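Local coordinates for protein putative short-chain oxidoreductase (Thermus thermophilus, PDB 2YUT) that binds NADP(+) in a Rossmann-fold domain and probably acts as an oxidoreductase of the short-chain dehydrogenase/reductase family, at residues 70-78 / 93-104; 161-169 / 182-192. All coordinates share one frame; numbering follows the deposited sequence.

Contact 1 (70-78 / 93-104). With NAP (NADP nicotinamide-adenine-dinucleotide phosphate), chain B.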
loop_
_atom_site.group_PDB
_atom_site.type_symbol
_atom_site.label_atom_id
_atom_site.label_comp_id
_atom_site.label_asym_id
_atom_site.label_seq_id
_atom_site.Cartn_x
_atom_site.Cartn_y
_atom_site.Cartn_z
ATOM N N LEU A 70 19.685 1.314 -10.578
ATOM C CA LEU A 70 19.109 2.083 -9.481
ATOM C C LEU A 70 18.824 1.119 -8.337
ATOM O O LEU A 70 18.220 0.064 -8.540
ATOM C CB LEU A 70 17.799 2.755 -9.917
ATOM C CG LEU A 70 16.889 3.296 -8.805
ATOM C CD1 LEU A 70 17.523 4.520 -8.146
ATOM C CD2 LEU A 70 15.531 3.662 -9.396
ATOM N N VAL A 71 19.289 1.464 -7.141
ATOM C CA VAL A 71 19.041 0.645 -5.966
ATOM C C VAL A 71 18.391 1.575 -4.947
ATOM O O VAL A 71 19.054 2.441 -4.371
ATOM C CB VAL A 71 20.344 0.058 -5.373
ATOM C CG1 VAL A 71 20.010 -0.834 -4.192
ATOM C CG2 VAL A 71 21.096 -0.744 -6.436
ATOM N N HIS A 72 17.089 1.396 -4.744
ATOM C CA HIS A 72 16.310 2.225 -3.822
ATOM C C HIS A 72 16.265 1.570 -2.433
ATOM O O HIS A 72 15.275 0.937 -2.059
ATOM C CB HIS A 72 14.895 2.397 -4.392
ATOM C CG HIS A 72 14.098 3.495 -3.755
ATOM N ND1 HIS A 72 14.406 4.831 -3.912
ATOM C CD2 HIS A 72 12.978 3.455 -2.993
ATOM C CE1 HIS A 72 13.510 5.564 -3.277
ATOM N NE2 HIS A 72 12.631 4.754 -2.713
ATOM N N ALA A 73 17.351 1.718 -1.680
ATOM C CA ALA A 73 17.452 1.133 -0.343
ATOM C C ALA A 73 16.873 2.114 0.670
ATOM O O ALA A 73 17.510 2.449 1.668
ATOM C CB ALA A 73 18.919 0.833 -0.015
ATOM N N VAL A 74 15.653 2.558 0.396
ATOM C CA VAL A 74 14.966 3.532 1.230
ATOM C C VAL A 74 13.827 2.930 2.042
ATOM O O VAL A 74 13.066 2.088 1.558
ATOM C CB VAL A 74 14.413 4.671 0.347
ATOM C CG1 VAL A 74 13.604 5.647 1.178
ATOM C CG2 VAL A 74 15.569 5.386 -0.335
ATOM N N GLY A 75 13.712 3.376 3.284
ATOM C CA GLY A 75 12.660 2.880 4.143
ATOM C C GLY A 75 12.804 3.352 5.571
ATOM O O GLY A 75 13.754 4.052 5.922
ATOM N N LYS A 76 11.842 2.950 6.391
ATOM C CA LYS A 76 11.785 3.286 7.807
ATOM C C LYS A 76 10.947 2.200 8.463
ATOM O O LYS A 76 10.138 1.555 7.800
ATOM C CB LYS A 76 11.122 4.650 8.009
ATOM C CG LYS A 76 12.086 5.812 7.931
ATOM C CD LYS A 76 12.929 5.891 9.195
ATOM C CE LYS A 76 14.143 6.790 9.008
ATOM N NZ LYS A 76 15.109 6.191 8.047
ATOM N N ALA A 77 11.138 1.990 9.757
ATOM C CA ALA A 77 10.383 0.957 10.446
ATOM C C ALA A 77 9.668 1.530 11.658
ATOM O O ALA A 77 10.024 2.595 12.155
ATOM C CB ALA A 77 11.312 -0.174 10.860
ATOM N N GLY A 78 8.651 0.816 12.124
ATOM C CA GLY A 78 7.890 1.267 13.272
ATOM C C GLY A 78 6.916 0.198 13.716
ATOM O O GLY A 78 6.456 -0.604 12.907
HETATM N N MSE A 93 4.928 5.619 6.948
HETATM C CA MSE A 93 5.400 4.392 6.319
HETATM C C MSE A 93 5.194 4.421 4.809
HETATM O O MSE A 93 6.096 4.063 4.048
HETATM C CB MSE A 93 4.687 3.181 6.918
HETATM C CG MSE A 93 5.139 2.823 8.331
HETATM SE SE MSE A 93 7.043 2.375 8.447
HETATM C CE MSE A 93 7.673 4.048 9.191
ATOM N N LEU A 94 4.007 4.844 4.380
ATOM C CA LEU A 94 3.698 4.928 2.957
ATOM C C LEU A 94 4.590 5.960 2.268
ATOM O O LEU A 94 5.035 5.755 1.141
ATOM C CB LEU A 94 2.221 5.290 2.747
ATOM C CG LEU A 94 1.205 4.137 2.788
ATOM C CD1 LEU A 94 1.444 3.222 1.601
ATOM C CD2 LEU A 94 1.333 3.348 4.080
ATOM N N ALA A 95 4.848 7.070 2.948
ATOM C CA ALA A 95 5.694 8.115 2.385
ATOM C C ALA A 95 7.126 7.605 2.208
ATOM O O ALA A 95 7.716 7.739 1.137
ATOM C CB ALA A 95 5.690 9.341 3.295
ATOM N N ALA A 96 7.670 7.004 3.262
ATOM C CA ALA A 96 9.036 6.496 3.228
ATOM C C ALA A 96 9.251 5.363 2.231
ATOM O O ALA A 96 10.227 5.381 1.480
ATOM C CB ALA A 96 9.463 6.048 4.623
ATOM N N HIS A 97 8.344 4.388 2.213
ATOM C CA HIS A 97 8.488 3.245 1.307
ATOM C C HIS A 97 7.925 3.381 -0.103
ATOM O O HIS A 97 8.589 3.013 -1.074
ATOM C CB HIS A 97 7.872 1.984 1.921
ATOM C CG HIS A 97 8.521 1.543 3.191
ATOM N ND1 HIS A 97 8.212 2.094 4.415
ATOM C CD2 HIS A 97 9.442 0.580 3.433
ATOM C CE1 HIS A 97 8.910 1.485 5.358
ATOM N NE2 HIS A 97 9.664 0.562 4.788
ATOM N N LEU A 98 6.704 3.900 -0.216
ATOM C CA LEU A 98 6.038 4.014 -1.510
ATOM C C LEU A 98 6.220 5.313 -2.282
ATOM O O LEU A 98 6.558 5.286 -3.468
ATOM C CB LEU A 98 4.535 3.739 -1.343
ATOM C CG LEU A 98 3.659 3.835 -2.598
ATOM C CD1 LEU A 98 4.060 2.744 -3.583
ATOM C CD2 LEU A 98 2.186 3.692 -2.217
ATOM N N LEU A 99 5.979 6.447 -1.633
ATOM C CA LEU A 99 6.108 7.721 -2.317
ATOM C C LEU A 99 7.539 7.968 -2.794
ATOM O O LEU A 99 7.742 8.467 -3.898
ATOM C CB LEU A 99 5.630 8.866 -1.417
ATOM C CG LEU A 99 4.150 8.807 -1.003
ATOM C CD1 LEU A 99 3.774 10.109 -0.321
ATOM C CD2 LEU A 99 3.255 8.586 -2.220
ATOM N N THR A 100 8.528 7.615 -1.976
ATOM C CA THR A 100 9.918 7.813 -2.385
ATOM C C THR A 100 10.172 7.030 -3.671
ATOM O O THR A 100 10.749 7.552 -4.618
ATOM C CB THR A 100 10.917 7.325 -1.310
ATOM O OG1 THR A 100 10.727 5.923 -1.075
ATOM C CG2 THR A 100 10.727 8.101 -0.009
ATOM N N ALA A 101 9.718 5.780 -3.691
ATOM C CA ALA A 101 9.886 4.891 -4.840
ATOM C C ALA A 101 9.119 5.378 -6.063
ATOM O O ALA A 101 9.641 5.363 -7.178
ATOM C CB ALA A 101 9.428 3.479 -4.475
ATOM N N ALA A 102 7.879 5.811 -5.847
ATOM C CA ALA A 102 7.038 6.296 -6.935
ATOM C C ALA A 102 7.617 7.573 -7.554
ATOM O O ALA A 102 7.678 7.699 -8.773
ATOM C CB ALA A 102 5.607 6.547 -6.426
ATOM N N PHE A 103 8.045 8.519 -6.723
ATOM C CA PHE A 103 8.616 9.754 -7.260
ATOM C C PHE A 103 9.933 9.474 -7.993
ATOM O O PHE A 103 10.186 10.020 -9.064
ATOM C CB PHE A 103 8.838 10.788 -6.146
ATOM C CG PHE A 103 7.566 11.264 -5.488
ATOM C CD1 PHE A 103 6.348 11.208 -6.164
ATOM C CD2 PHE A 103 7.590 11.788 -4.198
ATOM C CE1 PHE A 103 5.173 11.666 -5.563
ATOM C CE2 PHE A 103 6.421 12.249 -3.588
ATOM C CZ PHE A 103 5.210 12.186 -4.273
ATOM N N VAL A 104 10.766 8.614 -7.421
ATOM C CA VAL A 104 12.036 8.273 -8.052
ATOM C C VAL A 104 11.807 7.582 -9.400
ATOM O O VAL A 104 12.402 7.957 -10.406
ATOM C CB VAL A 104 12.882 7.340 -7.143
ATOM C CG1 VAL A 104 14.002 6.690 -7.949
ATOM C CG2 VAL A 104 13.471 8.146 -5.988
HETATM P PA NAP B . 18.144 1.858 7.186
HETATM O O1A NAP B . 17.260 2.560 8.333
HETATM O O2A NAP B . 19.477 1.430 7.666
HETATM O O5B NAP B . 18.248 2.934 5.997
HETATM C C5B NAP B . 17.072 3.585 5.510
HETATM C C4B NAP B . 17.437 4.573 4.403
HETATM O O4B NAP B . 16.224 5.188 3.934
HETATM C C3B NAP B . 18.319 5.694 4.961
HETATM O O3B NAP B . 19.344 6.021 4.018
HETATM C C2B NAP B . 17.334 6.856 5.082
HETATM O O2B NAP B . 18.032 8.091 4.903
HETATM C C1B NAP B . 16.518 6.587 3.819
HETATM N N9A NAP B . 15.276 7.391 3.830
HETATM C C8A NAP B . 14.275 7.264 4.700
HETATM N N7A NAP B . 13.337 8.170 4.432
HETATM C C5A NAP B . 13.743 8.878 3.383
HETATM C C6A NAP B . 13.212 9.949 2.675
HETATM N N6A NAP B . 12.033 10.464 3.017
HETATM N N1A NAP B . 13.908 10.456 1.648
HETATM C C2A NAP B . 15.080 9.951 1.304
HETATM N N3A NAP B . 15.617 8.935 1.955
HETATM C C4A NAP B . 14.978 8.380 2.994
HETATM O O3 NAP B . 17.232 0.651 6.632
HETATM P PN NAP B . 17.828 -0.584 5.787
HETATM O O1N NAP B . 17.909 -1.776 6.662
HETATM O O2N NAP B . 19.044 -0.160 5.057
HETATM O O5D NAP B . 16.662 -0.878 4.716
HETATM C C5D NAP B . 16.833 -0.546 3.336
HETATM C C4D NAP B . 15.658 -1.054 2.494
HETATM O O4D NAP B . 15.587 -2.480 2.690
HETATM C C3D NAP B . 14.334 -0.487 3.010
HETATM O O3D NAP B . 13.345 -0.468 1.977
HETATM C C2D NAP B . 13.962 -1.520 4.070
HETATM O O2D NAP B . 12.557 -1.510 4.339
HETATM C C1D NAP B . 14.311 -2.781 3.282
HETATM N N1N NAP B . 14.348 -4.000 4.120
HETATM C C2N NAP B . 15.144 -4.036 5.273
HETATM C C3N NAP B . 15.171 -5.182 6.059
HETATM C C7N NAP B . 16.045 -5.226 7.314
HETATM O O7N NAP B . 15.950 -6.151 8.120
HETATM N N7N NAP B . 16.881 -4.201 7.452
HETATM C C4N NAP B . 14.409 -6.288 5.703
HETATM C C5N NAP B . 13.618 -6.258 4.559
HETATM C C6N NAP B . 13.584 -5.118 3.766
HETATM P P2B NAP B . 18.647 8.911 6.146
HETATM O O1X NAP B . 19.256 7.839 7.181
HETATM O O2X NAP B . 19.897 9.719 5.530
HETATM O O3X NAP B . 17.652 9.805 6.780
HETATM O O HOH W 1 11.117 1.570 -0.563
#

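Contact 2 (161-169 / 182-192). With NAP (NADP nicotinamide-adenine-dinucleotide phosphate), chain B.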
loop_
_atom_site.group_PDB
_atom_site.type_symbol
_atom_site.label_atom_id
_atom_site.label_comp_id
_atom_site.label_asym_id
_atom_site.label_seq_id
_atom_site.Cartn_x
_atom_site.Cartn_y
_atom_site.Cartn_z
ATOM N N LEU A 161 12.202 -6.859 -7.917
ATOM C CA LEU A 161 11.669 -6.772 -6.566
ATOM C C LEU A 161 12.452 -7.725 -5.668
ATOM O O LEU A 161 12.498 -8.929 -5.912
ATOM C CB LEU A 161 10.178 -7.133 -6.554
ATOM C CG LEU A 161 9.379 -6.956 -5.254
ATOM C CD1 LEU A 161 9.705 -8.059 -4.273
ATOM C CD2 LEU A 161 9.686 -5.597 -4.651
ATOM N N VAL A 162 13.072 -7.180 -4.630
ATOM C CA VAL A 162 13.857 -7.995 -3.713
ATOM C C VAL A 162 13.172 -8.219 -2.367
ATOM O O VAL A 162 12.663 -7.281 -1.750
ATOM C CB VAL A 162 15.240 -7.352 -3.432
ATOM C CG1 VAL A 162 16.015 -8.210 -2.437
ATOM C CG2 VAL A 162 16.021 -7.177 -4.733
ATOM N N ARG A 163 13.158 -9.471 -1.922
ATOM C CA ARG A 163 12.596 -9.819 -0.628
ATOM C C ARG A 163 13.746 -10.341 0.222
ATOM O O ARG A 163 14.285 -11.418 -0.023
ATOM C CB ARG A 163 11.500 -10.877 -0.766
ATOM C CG ARG A 163 10.155 -10.299 -1.189
ATOM C CD ARG A 163 9.100 -11.387 -1.335
ATOM N NE ARG A 163 7.782 -10.838 -1.640
ATOM C CZ ARG A 163 6.705 -11.578 -1.883
ATOM N NH1 ARG A 163 6.790 -12.902 -1.859
ATOM N NH2 ARG A 163 5.539 -10.996 -2.137
ATOM N N LEU A 164 14.127 -9.549 1.216
ATOM C CA LEU A 164 15.227 -9.903 2.094
ATOM C C LEU A 164 14.746 -10.364 3.452
ATOM O O LEU A 164 13.696 -9.940 3.927
ATOM C CB LEU A 164 16.142 -8.690 2.318
ATOM C CG LEU A 164 16.943 -8.099 1.155
ATOM C CD1 LEU A 164 17.533 -6.764 1.575
ATOM C CD2 LEU A 164 18.035 -9.058 0.741
ATOM N N PRO A 165 15.504 -11.268 4.088
ATOM C CA PRO A 165 15.122 -11.745 5.418
ATOM C C PRO A 165 15.619 -10.614 6.327
ATOM O O PRO A 165 16.062 -9.579 5.825
ATOM C CB PRO A 165 15.941 -13.019 5.569
ATOM C CG PRO A 165 17.203 -12.675 4.821
ATOM C CD PRO A 165 16.672 -12.003 3.573
ATOM N N ALA A 166 15.561 -10.779 7.640
ATOM C CA ALA A 166 16.036 -9.704 8.509
ATOM C C ALA A 166 17.519 -9.407 8.237
ATOM O O ALA A 166 18.313 -10.322 7.995
ATOM C CB ALA A 166 15.834 -10.077 9.970
ATOM N N VAL A 167 17.873 -8.124 8.267
ATOM C CA VAL A 167 19.245 -7.670 8.035
ATOM C C VAL A 167 19.600 -6.730 9.187
ATOM O O VAL A 167 18.798 -5.876 9.566
ATOM C CB VAL A 167 19.363 -6.908 6.689
ATOM C CG1 VAL A 167 20.809 -6.513 6.425
ATOM C CG2 VAL A 167 18.843 -7.776 5.555
ATOM N N ALA A 168 20.795 -6.894 9.746
ATOM C CA ALA A 168 21.236 -6.078 10.877
ATOM C C ALA A 168 21.620 -4.655 10.488
ATOM O O ALA A 168 22.758 -4.402 10.104
ATOM C CB ALA A 168 22.414 -6.763 11.586
ATOM N N THR A 169 20.664 -3.734 10.583
ATOM C CA THR A 169 20.907 -2.331 10.257
ATOM C C THR A 169 20.182 -1.456 11.270
ATOM O O THR A 169 19.440 -1.953 12.120
ATOM C CB THR A 169 20.359 -1.955 8.868
ATOM O OG1 THR A 169 18.925 -1.960 8.913
ATOM C CG2 THR A 169 20.842 -2.942 7.805
ATOM N N ALA A 182 20.024 -12.181 11.990
ATOM C CA ALA A 182 19.911 -11.185 10.924
ATOM C C ALA A 182 21.211 -11.118 10.117
ATOM O O ALA A 182 22.303 -11.074 10.688
ATOM C CB ALA A 182 19.592 -9.818 11.510
ATOM N N LEU A 183 21.088 -11.109 8.793
ATOM C CA LEU A 183 22.256 -11.056 7.914
ATOM C C LEU A 183 23.028 -9.756 8.063
ATOM O O LEU A 183 22.482 -8.745 8.504
ATOM C CB LEU A 183 21.837 -11.170 6.448
ATOM C CG LEU A 183 20.999 -12.356 5.978
ATOM C CD1 LEU A 183 20.679 -12.171 4.498
ATOM C CD2 LEU A 183 21.751 -13.650 6.211
ATOM N N SER A 184 24.303 -9.788 7.692
ATOM C CA SER A 184 25.117 -8.589 7.734
ATOM C C SER A 184 24.669 -7.847 6.481
ATOM O O SER A 184 24.341 -8.473 5.474
ATOM C CB SER A 184 26.612 -8.934 7.635
ATOM O OG SER A 184 26.907 -9.587 6.413
ATOM N N PRO A 185 24.621 -6.509 6.527
ATOM C CA PRO A 185 24.190 -5.807 5.316
ATOM C C PRO A 185 25.064 -6.134 4.101
ATOM O O PRO A 185 24.565 -6.211 2.979
ATOM C CB PRO A 185 24.235 -4.330 5.728
ATOM C CG PRO A 185 25.178 -4.299 6.899
ATOM C CD PRO A 185 24.860 -5.571 7.635
ATOM N N GLU A 186 26.357 -6.353 4.330
ATOM C CA GLU A 186 27.276 -6.681 3.242
ATOM C C GLU A 186 26.873 -7.977 2.550
ATOM O O GLU A 186 26.945 -8.086 1.328
ATOM C CB GLU A 186 28.713 -6.815 3.763
ATOM C CG GLU A 186 29.367 -5.506 4.192
ATOM C CD GLU A 186 28.920 -5.034 5.563
ATOM O OE1 GLU A 186 28.215 -5.791 6.265
ATOM O OE2 GLU A 186 29.288 -3.903 5.944
ATOM N N GLU A 187 26.448 -8.958 3.338
ATOM C CA GLU A 187 26.033 -10.247 2.796
ATOM C C GLU A 187 24.742 -10.115 1.976
ATOM O O GLU A 187 24.605 -10.729 0.919
ATOM C CB GLU A 187 25.821 -11.254 3.936
ATOM C CG GLU A 187 25.540 -12.667 3.456
ATOM C CD GLU A 187 26.737 -13.307 2.763
ATOM O OE1 GLU A 187 27.722 -12.599 2.456
ATOM O OE2 GLU A 187 26.689 -14.529 2.520
ATOM N N ALA A 188 23.794 -9.322 2.467
ATOM C CA ALA A 188 22.528 -9.128 1.753
ATOM C C ALA A 188 22.792 -8.468 0.399
ATOM O O ALA A 188 22.243 -8.872 -0.622
ATOM C CB ALA A 188 21.576 -8.263 2.585
ATOM N N ALA A 189 23.646 -7.453 0.397
ATOM C CA ALA A 189 23.983 -6.757 -0.837
ATOM C C ALA A 189 24.697 -7.703 -1.806
ATOM O O ALA A 189 24.449 -7.667 -3.015
ATOM C CB ALA A 189 24.871 -5.547 -0.531
ATOM N N ARG A 190 25.582 -8.546 -1.279
ATOM C CA ARG A 190 26.316 -9.488 -2.128
ATOM C C ARG A 190 25.342 -10.445 -2.811
ATOM O O ARG A 190 25.432 -10.687 -4.013
ATOM C CB ARG A 190 27.330 -10.290 -1.302
ATOM C CG ARG A 190 28.108 -11.326 -2.130
ATOM C CD ARG A 190 29.046 -12.178 -1.272
ATOM N NE ARG A 190 28.336 -13.142 -0.425
ATOM C CZ ARG A 190 27.696 -14.223 -0.872
ATOM N NH1 ARG A 190 27.663 -14.502 -2.172
ATOM N NH2 ARG A 190 27.094 -15.038 -0.017
ATOM N N LYS A 191 24.405 -10.985 -2.039
ATOM C CA LYS A 191 23.422 -11.907 -2.590
ATOM C C LYS A 191 22.530 -11.224 -3.619
ATOM O O LYS A 191 22.199 -11.814 -4.647
ATOM C CB LYS A 191 22.571 -12.512 -1.469
ATOM C CG LYS A 191 23.332 -13.524 -0.616
ATOM C CD LYS A 191 22.401 -14.287 0.309
ATOM C CE LYS A 191 23.138 -15.400 1.035
ATOM N NZ LYS A 191 22.220 -16.185 1.902
ATOM N N VAL A 192 22.141 -9.978 -3.357
ATOM C CA VAL A 192 21.301 -9.272 -4.313
ATOM C C VAL A 192 22.084 -9.085 -5.606
ATOM O O VAL A 192 21.618 -9.454 -6.680
ATOM C CB VAL A 192 20.854 -7.898 -3.774
ATOM C CG1 VAL A 192 20.133 -7.123 -4.867
ATOM C CG2 VAL A 192 19.934 -8.089 -2.581
HETATM P PA NAP B . 18.144 1.858 7.186
HETATM O O1A NAP B . 17.260 2.560 8.333
HETATM O O2A NAP B . 19.477 1.430 7.666
HETATM O O5B NAP B . 18.248 2.934 5.997
HETATM C C5B NAP B . 17.072 3.585 5.510
HETATM C C4B NAP B . 17.437 4.573 4.403
HETATM O O4B NAP B . 16.224 5.188 3.934
HETATM C C3B NAP B . 18.319 5.694 4.961
HETATM O O3B NAP B . 19.344 6.021 4.018
HETATM C C2B NAP B . 17.334 6.856 5.082
HETATM O O2B NAP B . 18.032 8.091 4.903
HETATM C C1B NAP B . 16.518 6.587 3.819
HETATM N N9A NAP B . 15.276 7.391 3.830
HETATM C C8A NAP B . 14.275 7.264 4.700
HETATM N N7A NAP B . 13.337 8.170 4.432
HETATM C C5A NAP B . 13.743 8.878 3.383
HETATM C C6A NAP B . 13.212 9.949 2.675
HETATM N N6A NAP B . 12.033 10.464 3.017
HETATM N N1A NAP B . 13.908 10.456 1.648
HETATM C C2A NAP B . 15.080 9.951 1.304
HETATM N N3A NAP B . 15.617 8.935 1.955
HETATM C C4A NAP B . 14.978 8.380 2.994
HETATM O O3 NAP B . 17.232 0.651 6.632
HETATM P PN NAP B . 17.828 -0.584 5.787
HETATM O O1N NAP B . 17.909 -1.776 6.662
HETATM O O2N NAP B . 19.044 -0.160 5.057
HETATM O O5D NAP B . 16.662 -0.878 4.716
HETATM C C5D NAP B . 16.833 -0.546 3.336
HETATM C C4D NAP B . 15.658 -1.054 2.494
HETATM O O4D NAP B . 15.587 -2.480 2.690
HETATM C C3D NAP B . 14.334 -0.487 3.010
HETATM O O3D NAP B . 13.345 -0.468 1.977
HETATM C C2D NAP B . 13.962 -1.520 4.070
HETATM O O2D NAP B . 12.557 -1.510 4.339
HETATM C C1D NAP B . 14.311 -2.781 3.282
HETATM N N1N NAP B . 14.348 -4.000 4.120
HETATM C C2N NAP B . 15.144 -4.036 5.273
HETATM C C3N NAP B . 15.171 -5.182 6.059
HETATM C C7N NAP B . 16.045 -5.226 7.314
HETATM O O7N NAP B . 15.950 -6.151 8.120
HETATM N N7N NAP B . 16.881 -4.201 7.452
HETATM C C4N NAP B . 14.409 -6.288 5.703
HETATM C C5N NAP B . 13.618 -6.258 4.559
HETATM C C6N NAP B . 13.584 -5.118 3.766
HETATM P P2B NAP B . 18.647 8.911 6.146
HETATM O O1X NAP B . 19.256 7.839 7.181
HETATM O O2X NAP B . 19.897 9.719 5.530
HETATM O O3X NAP B . 17.652 9.805 6.780
#

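Contact 1 (70-78 / 93-104)
H72 and T100 meet where strand 70-72 runs nearly antiparallel to helix 93-104, the two axes at 159° and 10.5 Å apart at closest approach, as a sheet strand and its covering helix do in a Rossmann fold. Beyond the strand, A73 forms an inverse gamma turn and the chain comes closer to the helix, with G75 CA and H97 CA 5.1 Å apart. H72 NE2 donates to T100 OG1 (2.8 Å, 164°), with the hydroxyl in the imidazole plane. The side chain reaches the helix because CG stands anti to the backbone N (chi1 -165°). T100 OG1 in turn donates to A96 O from above the carbonyl plane, so the hydroxyl links strand to helix and its rotation is fixed by two bonds. V104 continues this row: CG2 touches H72 CE1, while CG1 touches L70 CD2. Nearer the cofactor, G75 CA lies over one face of the H97 ring, 4.0 Å from its centroid and close to the ring normal, a CH-pi contact. The H97 ring is tied back to its own helix by ND1 donating to M93 O, which the H97 amide reaches from the opposite face of the carbonyl plane. NADP binds along the loop: its O3D donates to V74 O at 2.6 Å, and the G75 amide donates to O4B. L98, pointing away from the strand, packs on V90 of the second subunit, and L94 meets L94 of that subunit. At the N-terminal end of 93-104, the bent side chain of selenomethionine M93 brings CE to 3.7 Å from K76 CB.

Contact 2 (161-169 / 182-192)
A168 and L183 are joined by the straighter of two backbone hydrogen bonds: A168 N donates to L183 O at 2.8 Å and 172°, almost in line with the carbonyl bond. The return bond, L183 N to A166 O, is more bent at 152°, its donor tilted from the carbonyl plane. Together they make a single beta bridge around V167, whose CA also makes a CA-H...O contact with L183 O. The V167 backbone serves the cofactor as well: its amide donates to NADP O7N (2.8 Å), and its carbonyl receives a weak bond from N7N, a pair that would orient the carboxamide, chiefly through the stronger amide bond. T169 OG1 reaches O1N of the nicotinamide-side phosphate in a very short bond, and it is also hydrogen-bonded to L171 N. Next to the bridge, S184 sits at the N-cap of the helix, its OG accepting from E187 N. Apolar packing spreads outward from the bridge. P165 CG abuts L183 CD1 (3.5 Å), the side chains crossing at about a right angle. V167 divides its branches: CG1, anti to the backbone N (chi1 -177°), lies 3.6 Å from P185 CA, while CG2 meets A188 CB. L12 of helix 11-19 touches the side chains of V167, T169 and A188. L164 CD2 touches both A188 CB and V192 CG2, and V162 CG1 touches the same V192 methyl at 3.9 Å. A loop leaving the last strand of the parallel sheet and holding the carboxamide by its backbone is characteristic of the nicotinamide end of the SDR cofactor site.

How the contacts relate
Contact 1 and contact 2 follow one another along the chain, and neither touches the other: their centres are 17 Å apart and their nearest atoms about 6 Å. Two things connect them. One is the parallel sheet, in which strand 67-72 and strand 158-162, an edge strand within this chain, lie on either side of strand 114-119. The other is NADP, which spans the gap. The loop of 70-78 holds the two riboses, and the loop of 161-169 holds the carboxamide and the nicotinamide-side phosphate. H97 of contact 1 also lies about 3 Å, side chain to side chain, from the NADP-binding K138, while V167 of contact 2 lies about 4 Å from L12.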